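Local atomic coordinates of ABC transporter, ATP binding protein (Sulfolobus solfataricus, PDB entry 1OXX), a protein that hydrolyses ATP to power glucose uptake, serving as the energy-coupling ATPase subunit of an archaeal ABC sugar transporter. Residues N27-P39 against K184-S198. The protein carries 1 engineered substitution. Residues are numbered along the deposited sequence; the frame is centred on the assembly and turned at random. Where two conformers were deposited one is given.
Sequences NIENGERFGILGP and KEVQSRLGVTLLVVS
Phe34 and Ile36 of strand 33-37 lie beside Leu195 and Val197 of strand 193-198, neighbouring parallel strands in the central sheet of the P-loop ATPase core of an ABC cassette. Phe34 N donates to Leu194 O at 2.9 Å, Phe34 O accepts from Val196 N, and Ile36 N returns to Val196 O, so alternate residues carry the pairing. On the face with these apolar side chains, Leu195 CD1 reaches the Phe34 ring at its edge, 3.7 Å from CD2, and helix 41-52 covers Leu195 and Ile36 through Phe47. On the other face Arg33 CG and CD lie across the Gln187 amide, CD 3.5 Å from OE1, with guanidinium and amide planes 78° apart. Water 1, in the guanidinium plane, accepts from Arg33 NH1 and donates to Gln187 OE1 and Lys184 O, while Arg33 NH2 pairs with Asp209. Bent at chi2 (-78°), Gln187 turns its NE2 back to Val192 O (2.9 Å, 175° at the hydrogen), tying helix 176-190 to the residue just before strand 193-198. With an alanine here, Val192 O and water 1 would each probably lose a partner, and the Arg33 methylenes would lose the amide they lie against. Where the loop before strand 33-37 turns, Thr193 OG1, also bonded to Val2 O, accepts from Gly31 N at 2.9 Å.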
loop_
_atom_site.group_PDB
_atom_site.type_symbol
_atom_site.label_atom_id
_atom_site.label_comp_id
_atom_site.label_asym_id
_atom_site.label_seq_id
_atom_site.Cartn_x
_atom_site.Cartn_y
_atom_site.Cartn_z
ATOM N N ASN A 27 -15.297 6.522 6.215
ATOM C CA ASN A 27 -15.286 7.793 6.927
ATOM C C ASN A 27 -13.862 8.003 7.420
ATOM O O ASN A 27 -13.407 7.314 8.351
ATOM C CB ASN A 27 -16.247 7.807 8.121
ATOM C CG ASN A 27 -17.685 7.511 7.736
ATOM O OD1 ASN A 27 -18.165 7.941 6.684
ATOM N ND2 ASN A 27 -18.406 6.817 8.625
ATOM N N ILE A 28 -13.116 8.898 6.771
ATOM C CA ILE A 28 -11.727 9.201 7.134
ATOM C C ILE A 28 -11.724 10.407 8.047
ATOM O O ILE A 28 -12.284 11.444 7.712
ATOM C CB ILE A 28 -10.898 9.486 5.860
ATOM C CG1 ILE A 28 -10.915 8.259 4.951
ATOM C CG2 ILE A 28 -9.471 9.846 6.214
ATOM C CD1 ILE A 28 -10.253 8.475 3.602
ATOM N N GLU A 29 -11.107 10.265 9.212
ATOM C CA GLU A 29 -11.137 11.316 10.213
ATOM C C GLU A 29 -10.098 12.396 9.970
ATOM O O GLU A 29 -9.126 12.214 9.245
ATOM C CB GLU A 29 -10.931 10.699 11.598
ATOM C CG GLU A 29 -12.059 9.758 12.007
ATOM C CD GLU A 29 -13.429 10.424 12.036
ATOM O OE1 GLU A 29 -13.516 11.622 12.361
ATOM O OE2 GLU A 29 -14.435 9.744 11.719
ATOM N N ASN A 30 -10.360 13.554 10.565
ATOM C CA ASN A 30 -9.469 14.684 10.483
ATOM C C ASN A 30 -8.083 14.298 10.975
ATOM O O ASN A 30 -7.917 13.817 12.103
ATOM C CB ASN A 30 -10.061 15.814 11.348
ATOM C CG ASN A 30 -9.226 17.071 11.346
ATOM O OD1 ASN A 30 -9.751 18.167 11.149
ATOM N ND2 ASN A 30 -7.932 16.930 11.595
ATOM N N GLY A 31 -7.086 14.496 10.115
ATOM C CA GLY A 31 -5.701 14.248 10.461
ATOM C C GLY A 31 -5.282 12.790 10.387
ATOM O O GLY A 31 -4.148 12.443 10.740
ATOM N N GLU A 32 -6.190 11.938 9.938
ATOM C CA GLU A 32 -5.890 10.516 9.843
ATOM C C GLU A 32 -4.972 10.205 8.661
ATOM O O GLU A 32 -5.029 10.868 7.643
ATOM C CB GLU A 32 -7.187 9.705 9.756
ATOM C CG GLU A 32 -6.966 8.191 9.777
ATOM C CD GLU A 32 -8.251 7.386 9.889
ATOM O OE1 GLU A 32 -9.304 7.860 9.436
ATOM O OE2 GLU A 32 -8.206 6.256 10.439
ATOM N N ARG A 33 -4.101 9.208 8.843
ATOM C CA ARG A 33 -3.250 8.674 7.799
ATOM C C ARG A 33 -3.918 7.384 7.330
ATOM O O ARG A 33 -3.897 6.364 8.034
ATOM C CB ARG A 33 -1.843 8.407 8.338
ATOM C CG ARG A 33 -1.129 9.666 8.825
ATOM C CD ARG A 33 0.242 9.415 9.442
ATOM N NE ARG A 33 0.432 8.025 9.850
ATOM C CZ ARG A 33 1.569 7.538 10.335
ATOM N NH1 ARG A 33 2.622 8.330 10.495
ATOM N NH2 ARG A 33 1.656 6.257 10.665
ATOM N N PHE A 34 -4.567 7.468 6.178
ATOM C CA PHE A 34 -5.321 6.373 5.609
ATOM C C PHE A 34 -4.675 5.864 4.341
ATOM O O PHE A 34 -4.240 6.637 3.500
ATOM C CB PHE A 34 -6.754 6.805 5.313
ATOM C CG PHE A 34 -7.699 5.671 5.105
ATOM C CD1 PHE A 34 -8.361 5.105 6.178
ATOM C CD2 PHE A 34 -7.942 5.165 3.851
ATOM C CE1 PHE A 34 -9.221 4.070 5.996
ATOM C CE2 PHE A 34 -8.809 4.104 3.670
ATOM C CZ PHE A 34 -9.447 3.567 4.748
ATOM N N GLY A 35 -4.612 4.556 4.208
ATOM C CA GLY A 35 -4.085 3.964 2.999
ATOM C C GLY A 35 -5.075 3.070 2.273
ATOM O O GLY A 35 -6.020 2.553 2.863
ATOM N N ILE A 36 -4.851 2.903 0.972
ATOM C CA ILE A 36 -5.593 1.945 0.173
ATOM C C ILE A 36 -4.594 1.014 -0.533
ATOM O O ILE A 36 -3.630 1.483 -1.174
ATOM C CB ILE A 36 -6.489 2.654 -0.882
ATOM C CG1 ILE A 36 -7.561 3.546 -0.231
ATOM C CG2 ILE A 36 -7.145 1.645 -1.761
ATOM C CD1 ILE A 36 -8.731 2.789 0.323
ATOM N N LEU A 37 -4.813 -0.290 -0.375
ATOM C CA LEU A 37 -4.069 -1.348 -1.045
ATOM C C LEU A 37 -5.021 -2.102 -1.968
ATOM O O LEU A 37 -6.202 -2.213 -1.652
ATOM C CB LEU A 37 -3.547 -2.368 -0.032
ATOM C CG LEU A 37 -2.357 -1.898 0.811
ATOM C CD1 LEU A 37 -2.074 -2.879 1.953
ATOM C CD2 LEU A 37 -1.096 -1.642 -0.007
ATOM N N GLY A 38 -4.523 -2.656 -3.086
ATOM C CA GLY A 38 -5.346 -3.459 -3.985
ATOM C C GLY A 38 -4.651 -3.896 -5.272
ATOM O O GLY A 38 -3.633 -3.320 -5.619
ATOM N N PRO A 39 -5.197 -4.900 -5.961
ATOM C CA PRO A 39 -4.592 -5.407 -7.204
ATOM C C PRO A 39 -4.690 -4.439 -8.373
ATOM O O PRO A 39 -3.916 -4.588 -9.313
ATOM C CB PRO A 39 -5.426 -6.658 -7.534
ATOM C CG PRO A 39 -6.223 -6.947 -6.317
ATOM C CD PRO A 39 -6.413 -5.646 -5.602
ATOM N N LYS A 184 6.141 11.258 6.458
ATOM C CA LYS A 184 5.686 11.101 7.841
ATOM C C LYS A 184 5.935 12.383 8.628
ATOM O O LYS A 184 5.055 12.867 9.358
ATOM C CB LYS A 184 6.422 9.924 8.484
ATOM C CG LYS A 184 6.086 9.678 9.947
ATOM C CD LYS A 184 6.702 8.377 10.448
ATOM C CE LYS A 184 6.439 8.174 11.932
ATOM N NZ LYS A 184 6.907 6.842 12.409
ATOM N N GLU A 185 7.131 12.951 8.474
ATOM C CA GLU A 185 7.493 14.182 9.169
ATOM C C GLU A 185 6.590 15.341 8.761
ATOM O O GLU A 185 6.110 16.098 9.603
ATOM C CB GLU A 185 8.958 14.527 8.887
ATOM N N VAL A 186 6.375 15.487 7.461
ATOM C CA VAL A 186 5.502 16.527 6.941
ATOM C C VAL A 186 4.098 16.392 7.510
ATOM O O VAL A 186 3.489 17.376 7.943
ATOM C CB VAL A 186 5.437 16.454 5.400
ATOM C CG1 VAL A 186 4.203 17.151 4.863
ATOM C CG2 VAL A 186 6.715 17.006 4.794
ATOM N N GLN A 187 3.558 15.181 7.504
ATOM C CA GLN A 187 2.208 14.975 8.001
ATOM C C GLN A 187 2.113 15.348 9.469
ATOM O O GLN A 187 1.153 15.997 9.889
ATOM C CB GLN A 187 1.752 13.531 7.778
ATOM C CG GLN A 187 0.257 13.321 8.025
ATOM C CD GLN A 187 -0.096 13.239 9.507
ATOM O OE1 GLN A 187 0.707 12.758 10.320
ATOM N NE2 GLN A 187 -1.302 13.691 9.861
ATOM N N SER A 188 3.113 14.961 10.259
ATOM C CA SER A 188 3.121 15.264 11.687
ATOM C C SER A 188 3.146 16.758 11.941
ATOM O O SER A 188 2.414 17.271 12.807
ATOM C CB SER A 188 4.351 14.638 12.350
ATOM O OG SER A 188 4.313 14.850 13.753
ATOM N N ARG A 189 4.004 17.449 11.196
ATOM C CA ARG A 189 4.203 18.884 11.329
ATOM C C ARG A 189 2.969 19.685 10.936
ATOM O O ARG A 189 2.625 20.663 11.583
ATOM C CB ARG A 189 5.386 19.297 10.456
ATOM C CG ARG A 189 5.658 20.763 10.423
ATOM C CD ARG A 189 7.022 21.088 9.851
ATOM N NE ARG A 189 7.149 20.639 8.469
ATOM C CZ ARG A 189 6.541 21.228 7.457
ATOM N NH1 ARG A 189 5.759 22.270 7.688
ATOM N NH2 ARG A 189 6.700 20.778 6.224
ATOM N N LEU A 190 2.295 19.262 9.870
ATOM C CA LEU A 190 1.141 20.001 9.373
ATOM C C LEU A 190 -0.206 19.513 9.911
ATOM O O LEU A 190 -1.162 20.294 9.935
ATOM C CB LEU A 190 1.111 19.918 7.844
ATOM C CG LEU A 190 2.287 20.568 7.111
ATOM C CD1 LEU A 190 2.162 20.397 5.614
ATOM C CD2 LEU A 190 2.360 22.059 7.404
ATOM N N GLY A 191 -0.284 18.245 10.311
ATOM C CA GLY A 191 -1.516 17.665 10.814
ATOM C C GLY A 191 -2.554 17.418 9.739
ATOM O O GLY A 191 -3.726 17.219 10.049
ATOM N N VAL A 192 -2.126 17.418 8.479
ATOM C CA VAL A 192 -3.055 17.201 7.371
ATOM C C VAL A 192 -3.604 15.773 7.382
ATOM O O VAL A 192 -2.937 14.842 7.791
ATOM C CB VAL A 192 -2.380 17.405 5.991
ATOM C CG1 VAL A 192 -2.022 18.870 5.762
ATOM C CG2 VAL A 192 -1.169 16.534 5.850
ATOM N N THR A 193 -4.825 15.620 6.912
ATOM C CA THR A 193 -5.338 14.307 6.607
ATOM C C THR A 193 -4.475 13.807 5.451
ATOM O O THR A 193 -4.051 14.580 4.575
ATOM C CB THR A 193 -6.795 14.421 6.211
ATOM O OG1 THR A 193 -7.548 14.981 7.302
ATOM C CG2 THR A 193 -7.431 13.032 5.933
ATOM N N LEU A 194 -4.232 12.505 5.413
ATOM C CA LEU A 194 -3.360 11.961 4.392
ATOM C C LEU A 194 -3.975 10.694 3.832
ATOM O O LEU A 194 -4.434 9.836 4.593
ATOM C CB LEU A 194 -1.995 11.652 4.995
ATOM C CG LEU A 194 -0.980 11.076 4.014
ATOM C CD1 LEU A 194 0.437 11.327 4.466
ATOM C CD2 LEU A 194 -1.235 9.596 3.823
ATOM N N LEU A 195 -3.973 10.557 2.510
ATOM C CA LEU A 195 -4.462 9.357 1.860
ATOM C C LEU A 195 -3.361 8.909 0.907
ATOM O O LEU A 195 -2.922 9.680 0.041
ATOM C CB LEU A 195 -5.743 9.604 1.070
ATOM C CG LEU A 195 -6.294 8.442 0.231
ATOM C CD1 LEU A 195 -6.724 7.282 1.092
ATOM C CD2 LEU A 195 -7.456 8.904 -0.651
ATOM N N VAL A 196 -2.937 7.664 1.056
ATOM C CA VAL A 196 -1.900 7.107 0.190
ATOM C C VAL A 196 -2.443 5.848 -0.448
ATOM O O VAL A 196 -3.044 5.011 0.229
ATOM C CB VAL A 196 -0.607 6.816 0.961
ATOM C CG1 VAL A 196 -0.866 5.870 2.107
ATOM C CG2 VAL A 196 0.475 6.226 0.029
ATOM N N VAL A 197 -2.271 5.731 -1.757
ATOM C CA VAL A 197 -2.630 4.506 -2.452
ATOM C C VAL A 197 -1.365 3.954 -3.082
ATOM O O VAL A 197 -0.537 4.704 -3.612
ATOM C CB VAL A 197 -3.750 4.682 -3.501
ATOM C CG1 VAL A 197 -4.930 5.423 -2.904
ATOM C CG2 VAL A 197 -3.236 5.392 -4.730
ATOM N N SER A 198 -1.197 2.630 -3.032
ATOM C CA SER A 198 0.009 2.009 -3.540
ATOM C C SER A 198 -0.197 0.518 -3.746
ATOM O O SER A 198 -1.123 -0.057 -3.177
ATOM C CB SER A 198 1.168 2.195 -2.547
ATOM O OG SER A 198 2.395 1.690 -3.038
HETATM O O HOH W 1 3.033 11.111 10.452
HETATM O O HOH W 2 -1.720 -2.402 -3.394
#